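Local structure of glycosyltransferase Gtf1 (4PQG) at residues N13-I18 with S23-A28; V235-A240 with L245-H250; D363-G368 with A393-I398; Y405-T410 with L416-A421. The protein is a glycosyltransferase with the GT-B fold, in which two Rossmann-like domains face each other across a cleft that holds UDP here, and which carries an added extended beta-sheet domain. All blocks are in the same frame, centred on the assembly; numbering follows the deposited sequence.

Contacts 1 and 2 belong to the seven-stranded parallel sheet of one Rossmann-like domain, contacts 3 and 4 to the six-stranded parallel sheet of the other. Contact 1 lies nearest the middle of the chain, its centre about 4 Å from the chain's centre. It is buried and polar, built on an amide-carboxylate bond. Contact 2, also buried, is purely apolar across its segments. Contact 3 is partly buried and turns on one tyrosine ring; contact 4 is buried and mixes apolar packing with a hydroxyl pair. Contacts 1, 3 and 4 all reach UDP, contacts 1 and 2 NAG. L416 of contact 4, also a NAG neighbour, packs on G24, Y27 and A28 of contact 1, bridging the two domains.

Contact 1: residues N13-I18 with S23-A28; sequences NINLGI and SGVEYA. With UDP (uridine-5'-diphosphate), chain C; NAG (2-acetamido-2-deoxy-beta-D-glucopyranose), chain D.
I18 and E26 are the closest backbone pair, CA to CA 6.6 Å, where the chain leaving strand 10-15 swings past the first turn of helix 24-38. The tie is made by side chains: N15 ND2 donates to E26 OE1 at 2.8 Å in a nearly straight bond (164°). It uses the carboxylate's anti lone pair, with the amide and carboxylate planes close to coplanar. E26 CG rests 3.4 Å from G17 O, and the bend at chi2 (71°) turns the carboxylate back toward the start of its own helix. There OE2 takes the hydroxyl proton of S23 OG at 2.7 Å, from the syn side but out of the carboxylate plane, and S23 OG accepts weakly from V25 N. S23 is the N-cap, and its N donates weakly to the same OE2. One carboxylate joins strand end and helix start; R228 adds a salt bridge to OE1, and Q29 shares the amide of N15. A water accepts from G17 N and sits 3.1 Å from E26 OE1. G24 N donates to UDP O2B at 3.0 Å. This capping box opens the helix of a Rossmann-like beta-alpha-beta unit, and that helix's N-terminal end meets the UDP diphosphate.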
# COMPACT_ATOMS: atom_id res chain seq x y z
N ASN A 13 -0.61 0.50 -14.60
CA ASN A 13 0.18 0.77 -13.41
C ASN A 13 0.50 -0.56 -12.74
O ASN A 13 -0.40 -1.38 -12.53
CB ASN A 13 -0.64 1.63 -12.44
CG ASN A 13 -1.22 2.88 -13.10
OD1 ASN A 13 -0.74 3.98 -12.86
ND2 ASN A 13 -2.28 2.71 -13.90
N ILE A 14 1.77 -0.75 -12.39
CA ILE A 14 2.27 -2.04 -11.89
C ILE A 14 2.80 -1.95 -10.45
O ILE A 14 3.67 -1.12 -10.14
CB ILE A 14 3.35 -2.61 -12.84
CG1 ILE A 14 2.71 -2.96 -14.20
CG2 ILE A 14 3.97 -3.86 -12.26
CD1 ILE A 14 3.68 -3.22 -15.33
N ASN A 15 2.25 -2.79 -9.59
CA ASN A 15 2.66 -2.87 -8.19
C ASN A 15 2.78 -4.36 -7.85
O ASN A 15 2.25 -5.21 -8.58
CB ASN A 15 1.61 -2.17 -7.31
CG ASN A 15 2.11 -1.88 -5.88
OD1 ASN A 15 3.23 -2.21 -5.51
ND2 ASN A 15 1.26 -1.26 -5.09
N LEU A 16 3.45 -4.68 -6.75
CA LEU A 16 3.50 -6.07 -6.31
C LEU A 16 2.18 -6.51 -5.69
O LEU A 16 1.54 -7.44 -6.18
CB LEU A 16 4.69 -6.32 -5.37
CG LEU A 16 6.04 -5.90 -5.98
CD1 LEU A 16 7.17 -6.17 -5.01
CD2 LEU A 16 6.27 -6.59 -7.31
N GLY A 17 1.75 -5.84 -4.63
CA GLY A 17 0.64 -6.35 -3.84
C GLY A 17 -0.17 -5.29 -3.16
O GLY A 17 0.00 -4.09 -3.40
N ILE A 18 -1.07 -5.76 -2.31
CA ILE A 18 -2.06 -4.91 -1.63
C ILE A 18 -2.61 -5.72 -0.47
O ILE A 18 -2.74 -6.94 -0.57
CB ILE A 18 -3.19 -4.45 -2.58
CG1 ILE A 18 -4.17 -3.49 -1.86
CG2 ILE A 18 -3.94 -5.64 -3.17
CD1 ILE A 18 -4.95 -2.59 -2.79
N SER A 23 0.58 0.27 2.54
CA SER A 23 1.48 1.41 2.62
C SER A 23 1.01 2.56 1.72
O SER A 23 0.08 2.41 0.92
CB SER A 23 2.88 1.00 2.18
OG SER A 23 2.98 0.98 0.76
N GLY A 24 1.67 3.70 1.87
CA GLY A 24 1.39 4.84 1.00
C GLY A 24 1.60 4.57 -0.47
O GLY A 24 1.00 5.24 -1.29
N VAL A 25 2.46 3.61 -0.82
CA VAL A 25 2.63 3.24 -2.24
C VAL A 25 1.28 2.83 -2.85
O VAL A 25 0.90 3.30 -3.93
CB VAL A 25 3.69 2.12 -2.45
CG1 VAL A 25 3.80 1.74 -3.94
CG2 VAL A 25 5.06 2.56 -1.92
N GLU A 26 0.55 1.97 -2.13
CA GLU A 26 -0.76 1.51 -2.57
C GLU A 26 -1.81 2.62 -2.51
O GLU A 26 -2.67 2.72 -3.41
CB GLU A 26 -1.22 0.30 -1.72
CG GLU A 26 -0.45 -0.99 -2.05
CD GLU A 26 0.98 -0.95 -1.57
OE1 GLU A 26 1.91 -1.14 -2.40
OE2 GLU A 26 1.19 -0.68 -0.36
N TYR A 27 -1.74 3.45 -1.48
CA TYR A 27 -2.66 4.60 -1.40
C TYR A 27 -2.39 5.62 -2.52
O TYR A 27 -3.34 6.19 -3.08
CB TYR A 27 -2.65 5.22 0.00
CG TYR A 27 -3.47 4.40 0.96
CD1 TYR A 27 -4.84 4.58 1.05
CD2 TYR A 27 -2.88 3.38 1.73
CE1 TYR A 27 -5.61 3.80 1.89
CE2 TYR A 27 -3.64 2.60 2.58
CZ TYR A 27 -5.00 2.81 2.65
OH TYR A 27 -5.78 2.06 3.47
N ALA A 28 -1.11 5.84 -2.83
CA ALA A 28 -0.74 6.70 -3.96
C ALA A 28 -1.36 6.19 -5.27
O ALA A 28 -1.79 6.99 -6.11
CB ALA A 28 0.77 6.78 -4.11
N1 UDP C . -3.59 5.05 6.25
C2 UDP C . -4.93 4.65 6.46
N3 UDP C . -5.31 4.30 7.68
C4 UDP C . -4.47 4.31 8.73
C5 UDP C . -3.14 4.69 8.56
C6 UDP C . -2.72 5.07 7.28
O2 UDP C . -5.76 4.63 5.52
O4 UDP C . -4.91 3.97 9.85
C1' UDP C . -3.21 5.47 4.89
C2' UDP C . -3.07 6.99 4.87
O2' UDP C . -4.31 7.69 4.64
C3' UDP C . -2.06 7.26 3.76
C4' UDP C . -1.25 5.97 3.68
O4' UDP C . -1.92 5.00 4.50
O3' UDP C . -2.73 7.48 2.51
C5' UDP C . 0.18 6.14 4.21
O5' UDP C . 0.91 6.91 3.28
PA UDP C . 2.21 7.75 3.72
O1A UDP C . 2.78 8.43 2.51
O2A UDP C . 1.79 8.60 4.90
O3A UDP C . 3.22 6.71 4.43
PB UDP C . 3.99 5.42 3.86
O1B UDP C . 5.38 5.53 4.44
O2B UDP C . 3.18 4.24 4.37
O3B UDP C . 4.01 5.57 2.35
C1 NAG D . 6.02 6.02 0.57
C2 NAG D . 6.94 7.05 1.22
C3 NAG D . 5.90 8.16 1.43
C4 NAG D . 5.12 8.48 0.15
C5 NAG D . 4.59 7.17 -0.52
C6 NAG D . 3.73 7.39 -1.76
C7 NAG D . 8.61 6.96 2.99
C8 NAG D . 8.92 6.41 4.36
N2 NAG D . 7.43 6.62 2.51
O1 NAG D . 6.11 4.66 0.89
O3 NAG D . 6.47 9.33 2.00
O4 NAG D . 4.03 9.31 0.49
O5 NAG D . 5.74 6.37 -0.77
O6 NAG D . 4.58 7.89 -2.76
O7 NAG D . 9.44 7.65 2.38
O HOH W 1 2.96 -4.06 -2.75

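Contact 2: residues V235-A240 with L245-H250; sequences VVFEEA and LAVVVH. With NAG (2-acetamido-2-deoxy-beta-D-glucopyranose), chain D.
L245 extends its CG opposite the backbone N (chi1 177°), which carries its branches from strand 244-248 up to helix 233-240, while F237 holds an unusual chi1 of -92° that swings its ring down over the leucine. The two methyls of L245 then divide the work. CD2 comes up under the ring as a CH-pi contact, 3.8 Å from the centroid of F237 and almost along the ring normal, so it sits over the middle of that face and not at its rim. On the other branch, L245 CD1 meets A240 CB at 3.9 Å. The CB of L245 lies close to the same alanine methyl. Further along the strand, V247 CG2 approaches F237 CZ at 4.1 Å, coming obliquely to the ring. Everything across the contact is hydrocarbon and all four touching residues are buried. The ring of F237 also meets Y272 edge-to-face, and L226 of the neighbouring strand packs beside it. Helix and strand run at 148°, their axes 9.5 Å apart at closest approach, and the chain turns back between A240 and L245. Beyond the strand, H250 reaches the cleft: its ND1 lies 2.8 Å from NAG O6, hydrogen-bonded at the ring edge with the proton on either atom, while D227 OD1 is hydrogen-bonded to NE2. Helix 233-240 on strand 244-248 is the second half of the beta-alpha-beta crossover that begins with strand 223-226, as in the layered sheets of Rossmann-like domains.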
# COMPACT_ATOMS: atom_id res chain seq x y z
N VAL A 235 11.78 -7.68 -17.34
CA VAL A 235 10.68 -8.10 -18.23
C VAL A 235 9.71 -6.94 -18.49
O VAL A 235 9.28 -6.74 -19.63
CB VAL A 235 9.93 -9.31 -17.63
CG1 VAL A 235 8.68 -9.60 -18.43
CG2 VAL A 235 10.85 -10.53 -17.61
N VAL A 236 9.38 -6.18 -17.45
CA VAL A 236 8.56 -4.98 -17.62
C VAL A 236 9.26 -3.94 -18.53
O VAL A 236 8.64 -3.40 -19.46
CB VAL A 236 8.17 -4.38 -16.25
CG1 VAL A 236 7.43 -3.05 -16.40
CG2 VAL A 236 7.29 -5.35 -15.48
N PHE A 237 10.54 -3.69 -18.27
CA PHE A 237 11.33 -2.74 -19.04
C PHE A 237 11.35 -3.12 -20.51
O PHE A 237 11.05 -2.29 -21.38
CB PHE A 237 12.78 -2.62 -18.49
CG PHE A 237 12.97 -1.52 -17.47
CD1 PHE A 237 14.05 -0.65 -17.56
CD2 PHE A 237 12.06 -1.35 -16.41
CE1 PHE A 237 14.23 0.38 -16.63
CE2 PHE A 237 12.24 -0.32 -15.48
CZ PHE A 237 13.33 0.54 -15.59
N GLU A 238 11.64 -4.39 -20.79
CA GLU A 238 11.76 -4.86 -22.16
C GLU A 238 10.44 -4.77 -22.91
O GLU A 238 10.39 -4.24 -24.03
CB GLU A 238 12.28 -6.29 -22.18
CG GLU A 238 13.77 -6.39 -21.88
CD GLU A 238 14.24 -7.82 -21.74
OE1 GLU A 238 13.40 -8.74 -21.76
OE2 GLU A 238 15.46 -8.02 -21.59
N GLU A 239 9.37 -5.25 -22.29
CA GLU A 239 8.07 -5.29 -22.93
C GLU A 239 7.38 -3.94 -23.01
O GLU A 239 6.47 -3.76 -23.82
CB GLU A 239 7.15 -6.30 -22.23
CG GLU A 239 7.68 -7.73 -22.25
CD GLU A 239 7.90 -8.23 -23.66
OE1 GLU A 239 7.03 -7.97 -24.53
OE2 GLU A 239 8.94 -8.89 -23.89
N ALA A 240 7.82 -2.99 -22.19
CA ALA A 240 7.24 -1.65 -22.20
C ALA A 240 7.85 -0.75 -23.27
O ALA A 240 7.32 0.33 -23.52
CB ALA A 240 7.38 -1.00 -20.83
N LEU A 245 7.25 4.16 -20.97
CA LEU A 245 7.57 3.63 -19.66
C LEU A 245 7.89 4.77 -18.69
O LEU A 245 8.80 5.57 -18.93
CB LEU A 245 8.75 2.65 -19.75
CG LEU A 245 9.26 2.06 -18.42
CD1 LEU A 245 8.19 1.20 -17.77
CD2 LEU A 245 10.55 1.28 -18.62
N ALA A 246 7.13 4.85 -17.61
CA ALA A 246 7.41 5.79 -16.52
C ALA A 246 7.70 4.99 -15.25
O ALA A 246 7.11 3.93 -15.03
CB ALA A 246 6.23 6.73 -16.32
N VAL A 247 8.64 5.49 -14.45
CA VAL A 247 8.98 4.89 -13.15
C VAL A 247 8.67 5.92 -12.06
O VAL A 247 9.19 7.05 -12.10
CB VAL A 247 10.46 4.46 -13.06
CG1 VAL A 247 10.88 4.12 -11.62
CG2 VAL A 247 10.72 3.29 -14.01
N VAL A 248 7.81 5.55 -11.12
CA VAL A 248 7.52 6.42 -10.00
C VAL A 248 8.48 6.13 -8.86
O VAL A 248 8.65 4.96 -8.47
CB VAL A 248 6.07 6.27 -9.52
CG1 VAL A 248 5.76 7.23 -8.38
CG2 VAL A 248 5.11 6.53 -10.67
N VAL A 249 9.12 7.19 -8.36
CA VAL A 249 10.01 7.12 -7.21
C VAL A 249 9.18 7.48 -5.97
O VAL A 249 8.62 8.57 -5.89
CB VAL A 249 11.20 8.10 -7.36
CG1 VAL A 249 12.14 8.01 -6.17
CG2 VAL A 249 11.94 7.84 -8.67
N HIS A 250 9.05 6.55 -5.04
CA HIS A 250 8.14 6.76 -3.90
C HIS A 250 8.75 7.26 -2.61
O HIS A 250 8.23 8.20 -1.98
CB HIS A 250 7.32 5.51 -3.64
CG HIS A 250 6.28 5.26 -4.68
ND1 HIS A 250 5.11 5.92 -4.70
CD2 HIS A 250 6.26 4.39 -5.77
CE1 HIS A 250 4.38 5.49 -5.74
NE2 HIS A 250 5.08 4.54 -6.39
C1 NAG D . 6.02 6.02 0.57
C2 NAG D . 6.94 7.05 1.22
C3 NAG D . 5.90 8.16 1.43
C4 NAG D . 5.12 8.48 0.15
C5 NAG D . 4.59 7.17 -0.52
C6 NAG D . 3.73 7.39 -1.76
C7 NAG D . 8.61 6.96 2.99
C8 NAG D . 8.92 6.41 4.36
N2 NAG D . 7.43 6.62 2.51
O1 NAG D . 6.11 4.66 0.89
O3 NAG D . 6.47 9.33 2.00
O4 NAG D . 4.03 9.31 0.49
O5 NAG D . 5.74 6.37 -0.77
O6 NAG D . 4.58 7.89 -2.76
O7 NAG D . 9.44 7.65 2.38

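Contact 3: residues D363-G368 with A393-I398; sequences DIYGSG and AELSQI. With UDP (uridine-5'-diphosphate), chain C.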
# COMPACT_ATOMS: atom_id res chain seq x y z
N ASP A 363 -3.87 9.63 19.80
CA ASP A 363 -4.38 8.46 19.09
C ASP A 363 -3.45 8.07 17.95
O ASP A 363 -3.01 8.93 17.18
CB ASP A 363 -5.81 8.72 18.58
CG ASP A 363 -6.86 8.59 19.68
OD1 ASP A 363 -6.56 7.98 20.74
OD2 ASP A 363 -7.98 9.09 19.48
N ILE A 364 -3.16 6.77 17.86
CA ILE A 364 -2.20 6.23 16.90
C ILE A 364 -2.93 5.31 15.91
O ILE A 364 -3.39 4.23 16.29
CB ILE A 364 -1.04 5.49 17.61
CG1 ILE A 364 -0.23 6.45 18.49
CG2 ILE A 364 -0.11 4.83 16.60
CD1 ILE A 364 0.70 5.76 19.48
N TYR A 365 -3.03 5.74 14.66
CA TYR A 365 -3.70 4.97 13.60
C TYR A 365 -2.68 4.23 12.75
O TYR A 365 -1.59 4.73 12.49
CB TYR A 365 -4.52 5.91 12.72
CG TYR A 365 -5.73 6.47 13.43
CD1 TYR A 365 -6.97 5.86 13.31
CD2 TYR A 365 -5.61 7.58 14.26
CE1 TYR A 365 -8.08 6.36 13.97
CE2 TYR A 365 -6.71 8.09 14.93
CZ TYR A 365 -7.94 7.47 14.79
OH TYR A 365 -9.03 7.97 15.46
N GLY A 366 -3.03 3.02 12.33
CA GLY A 366 -2.16 2.20 11.48
C GLY A 366 -1.94 0.81 12.06
O GLY A 366 -2.41 0.50 13.15
N SER A 367 -1.22 -0.03 11.31
CA SER A 367 -0.88 -1.38 11.75
C SER A 367 0.57 -1.64 11.48
O SER A 367 1.18 -0.98 10.64
CB SER A 367 -1.71 -2.43 11.01
OG SER A 367 -3.08 -2.17 11.21
N GLY A 368 1.14 -2.61 12.18
CA GLY A 368 2.54 -2.97 11.95
C GLY A 368 3.18 -3.58 13.18
O GLY A 368 2.62 -3.51 14.29
N ALA A 393 -7.41 2.52 9.86
CA ALA A 393 -8.79 2.94 9.60
C ALA A 393 -8.95 3.82 8.35
O ALA A 393 -7.98 4.29 7.76
CB ALA A 393 -9.37 3.62 10.84
N GLU A 394 -10.20 4.00 7.93
CA GLU A 394 -10.57 5.02 6.95
C GLU A 394 -10.45 6.38 7.66
O GLU A 394 -11.14 6.61 8.64
CB GLU A 394 -12.01 4.79 6.46
CG GLU A 394 -12.67 6.01 5.82
CD GLU A 394 -11.88 6.52 4.63
OE1 GLU A 394 -11.40 5.68 3.84
OE2 GLU A 394 -11.71 7.75 4.50
N LEU A 395 -9.58 7.25 7.16
CA LEU A 395 -9.19 8.45 7.90
C LEU A 395 -9.84 9.77 7.46
O LEU A 395 -9.61 10.80 8.10
CB LEU A 395 -7.67 8.61 7.89
CG LEU A 395 -6.77 7.47 8.37
CD1 LEU A 395 -5.32 7.85 8.16
CD2 LEU A 395 -7.03 7.14 9.84
N SER A 396 -10.64 9.74 6.39
CA SER A 396 -11.14 10.98 5.77
C SER A 396 -11.90 11.87 6.75
O SER A 396 -11.76 13.09 6.70
CB SER A 396 -11.99 10.70 4.53
OG SER A 396 -13.08 9.86 4.88
N GLN A 397 -12.69 11.26 7.64
CA GLN A 397 -13.47 11.99 8.65
C GLN A 397 -12.78 12.07 10.02
O GLN A 397 -13.30 12.66 10.96
CB GLN A 397 -14.87 11.36 8.83
CG GLN A 397 -15.66 11.17 7.54
CD GLN A 397 -15.69 12.42 6.67
OE1 GLN A 397 -16.00 13.52 7.14
NE2 GLN A 397 -15.37 12.25 5.39
N ILE A 398 -11.58 11.48 10.11
CA ILE A 398 -10.92 11.28 11.40
C ILE A 398 -10.08 12.49 11.80
O ILE A 398 -10.19 12.98 12.92
CB ILE A 398 -10.07 9.98 11.38
CG1 ILE A 398 -10.96 8.72 11.23
CG2 ILE A 398 -9.14 9.90 12.59
CD1 ILE A 398 -11.81 8.37 12.44
N1 UDP C . -3.59 5.05 6.25
C2 UDP C . -4.93 4.65 6.46
N3 UDP C . -5.31 4.30 7.68
C4 UDP C . -4.47 4.31 8.73
C5 UDP C . -3.14 4.69 8.56
C6 UDP C . -2.72 5.07 7.28
O2 UDP C . -5.76 4.63 5.52
O4 UDP C . -4.91 3.97 9.85
C1' UDP C . -3.21 5.47 4.89
C2' UDP C . -3.07 6.99 4.87
O2' UDP C . -4.31 7.69 4.64
C3' UDP C . -2.06 7.26 3.76
C4' UDP C . -1.25 5.97 3.68
O4' UDP C . -1.92 5.00 4.50
O3' UDP C . -2.73 7.48 2.51
C5' UDP C . 0.18 6.14 4.21
O5' UDP C . 0.91 6.91 3.28
PA UDP C . 2.21 7.75 3.72
O1A UDP C . 2.78 8.43 2.51
O2A UDP C . 1.79 8.60 4.90
O3A UDP C . 3.22 6.71 4.43
PB UDP C . 3.99 5.42 3.86
O1B UDP C . 5.38 5.53 4.44
O2B UDP C . 3.18 4.24 4.37
O3B UDP C . 4.01 5.57 2.35
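Y365 and L395 lie alongside with their side chains running opposite ways, the ring leading away from the cleft and the leucine pointing back toward it, so that L395 CD2 lies 3.7 Å from Y365 CD1. A393 comes in differently: its CB meets the ring at the edge, near the plane, 4.1 Å from the same CD1. I398 takes the far end of the tyrosine, where CG2 leans obliquely on CZ at 3.5 Å and on the hydroxyl oxygen as well. With its CG opposite the carbonyl carbon (chi1 -69°), Y365 sends the phenol along the row formed by A393, L395 and I398; at its tip the hydroxyl is hydrogen-bonded to Y402. Three apolar groups therefore hold one ring from different directions. The same loop grips the uracil with its backbone, A393 N donating to UDP O4 at 2.9 Å and A393 O accepting from UDP N3 at 2.7 Å. L395 CD1 lies over one face of the base, 3.6 Å from UDP N3. The tyrosine thus backs a loop that reads the Watson-Crick edge of uracil through paired main-chain bonds, at the nucleotide site of the GT-B C-terminal Rossmann-like domain.

Contact 4: residues Y405-T410 with L416-A421; sequences YLTAST and LTLMEA. With UDP (uridine-5'-diphosphate), chain C.
The Y405 ring has the carbonyl oxygen of T417 above one face, displaced toward the rim, while A421 CB and L418 CD2 approach it obliquely. These groups join strand 404-406 to helix 416-423 within a beta-alpha-beta unit of the Rossmann-like domain. The spacing of E412 and E420 fits the EX7E motif known from related GT-B enzymes. With CG opposite the backbone N (chi1 -174°), the tyrosine leaves the strand toward the helix. A421 CB lies 3.8 Å from Y405 CD1, and L418 CD2 lies 3.9 Å from Y405 CE2; L418 also touches T407 through that methyl. At the phenol's end, T417 OG1 stands 2.9 Å from Y405 OH, but A334 O, a weak partner, competes for the threonine proton and leaves that bond unsettled, while A334 N donates to the phenol oxygen. The buried hydroxyl pair is thus tied to the neighbouring strand. The helix start turns to the diphosphate, L416 N donating to UDP O1A at 2.8 Å and T417 N to UDP O2A at 3.2 Å. One turn on, the E420 carboxylate takes both ribose hydroxyls, backed by Y399 and Y31: UDP O2' gives to OE1 at 2.6 Å, and O3' to OE2 at 3.1 Å.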
# COMPACT_ATOMS: atom_id res chain seq x y z
N TYR A 405 -1.20 17.18 14.59
CA TYR A 405 -0.62 15.94 14.06
C TYR A 405 0.86 15.88 14.42
O TYR A 405 1.57 16.87 14.26
CB TYR A 405 -0.78 15.88 12.53
CG TYR A 405 -0.33 14.55 11.94
CD1 TYR A 405 -1.24 13.54 11.66
CD2 TYR A 405 1.03 14.31 11.66
CE1 TYR A 405 -0.82 12.31 11.14
CE2 TYR A 405 1.46 13.09 11.14
CZ TYR A 405 0.53 12.10 10.89
OH TYR A 405 0.95 10.89 10.38
N LEU A 406 1.31 14.71 14.88
CA LEU A 406 2.73 14.42 15.19
C LEU A 406 3.38 13.35 14.28
O LEU A 406 2.78 12.33 13.99
CB LEU A 406 2.84 13.92 16.63
CG LEU A 406 2.26 14.74 17.78
CD1 LEU A 406 2.54 14.02 19.10
CD2 LEU A 406 2.87 16.14 17.78
N THR A 407 4.63 13.57 13.91
CA THR A 407 5.42 12.61 13.13
C THR A 407 6.84 12.70 13.65
O THR A 407 7.36 13.79 13.91
CB THR A 407 5.40 12.93 11.60
OG1 THR A 407 6.50 12.25 10.95
CG2 THR A 407 5.56 14.44 11.34
N ALA A 408 7.42 11.52 13.84
CA ALA A 408 8.83 11.33 14.16
C ALA A 408 9.52 10.52 13.06
O ALA A 408 10.60 9.97 13.25
CB ALA A 408 8.94 10.62 15.49
N SER A 409 8.87 10.42 11.90
CA SER A 409 9.48 9.78 10.75
C SER A 409 10.75 10.54 10.37
O SER A 409 10.76 11.78 10.29
CB SER A 409 8.51 9.73 9.57
OG SER A 409 9.15 9.20 8.42
N THR A 410 11.81 9.78 10.13
CA THR A 410 13.09 10.35 9.77
C THR A 410 13.25 10.60 8.26
O THR A 410 14.28 11.12 7.83
CB THR A 410 14.25 9.51 10.34
OG1 THR A 410 13.92 8.12 10.24
CG2 THR A 410 14.44 9.85 11.83
N LEU A 416 1.64 10.99 2.59
CA LEU A 416 0.24 11.23 2.33
C LEU A 416 -0.54 11.67 3.57
O LEU A 416 -1.42 12.51 3.45
CB LEU A 416 -0.40 9.99 1.68
CG LEU A 416 0.00 9.76 0.21
CD1 LEU A 416 -0.41 8.36 -0.29
CD2 LEU A 416 -0.50 10.85 -0.74
N THR A 417 -0.24 11.11 4.74
CA THR A 417 -0.92 11.54 5.99
C THR A 417 -0.57 12.99 6.39
O THR A 417 -1.34 13.63 7.11
CB THR A 417 -0.65 10.63 7.19
OG1 THR A 417 0.75 10.65 7.51
CG2 THR A 417 -1.15 9.20 6.91
N LEU A 418 0.59 13.49 5.95
CA LEU A 418 0.94 14.89 6.19
C LEU A 418 0.05 15.82 5.35
O LEU A 418 -0.47 16.81 5.85
CB LEU A 418 2.42 15.14 5.89
CG LEU A 418 3.50 14.23 6.49
CD1 LEU A 418 4.87 14.67 6.00
CD2 LEU A 418 3.43 14.21 8.01
N MET A 419 -0.13 15.47 4.09
CA MET A 419 -1.06 16.19 3.19
C MET A 419 -2.49 16.10 3.69
O MET A 419 -3.22 17.09 3.76
CB MET A 419 -0.97 15.61 1.77
CG MET A 419 -1.88 16.31 0.76
SD MET A 419 -2.13 15.34 -0.73
CE MET A 419 -3.21 14.06 -0.07
N GLU A 420 -2.90 14.88 4.04
CA GLU A 420 -4.22 14.65 4.57
C GLU A 420 -4.43 15.45 5.85
O GLU A 420 -5.45 16.14 5.99
CB GLU A 420 -4.46 13.15 4.78
CG GLU A 420 -4.61 12.38 3.47
CD GLU A 420 -4.40 10.86 3.58
OE1 GLU A 420 -4.45 10.32 4.72
OE2 GLU A 420 -4.16 10.21 2.53
N ALA A 421 -3.46 15.40 6.76
CA ALA A 421 -3.52 16.18 8.00
C ALA A 421 -3.70 17.70 7.77
O ALA A 421 -4.57 18.30 8.37
CB ALA A 421 -2.31 15.88 8.89
N1 UDP C . -3.59 5.05 6.25
C2 UDP C . -4.93 4.65 6.46
N3 UDP C . -5.31 4.30 7.68
C4 UDP C . -4.47 4.31 8.73
C5 UDP C . -3.14 4.69 8.56
C6 UDP C . -2.72 5.07 7.28
O2 UDP C . -5.76 4.63 5.52
O4 UDP C . -4.91 3.97 9.85
C1' UDP C . -3.21 5.47 4.89
C2' UDP C . -3.07 6.99 4.87
O2' UDP C . -4.31 7.69 4.64
C3' UDP C . -2.06 7.26 3.76
C4' UDP C . -1.25 5.97 3.68
O4' UDP C . -1.92 5.00 4.50
O3' UDP C . -2.73 7.48 2.51
C5' UDP C . 0.18 6.14 4.21
O5' UDP C . 0.91 6.91 3.28
PA UDP C . 2.21 7.75 3.72
O1A UDP C . 2.78 8.43 2.51
O2A UDP C . 1.79 8.60 4.90
O3A UDP C . 3.22 6.71 4.43
PB UDP C . 3.99 5.42 3.86
O1B UDP C . 5.38 5.53 4.44
O2B UDP C . 3.18 4.24 4.37
O3B UDP C . 4.01 5.57 2.35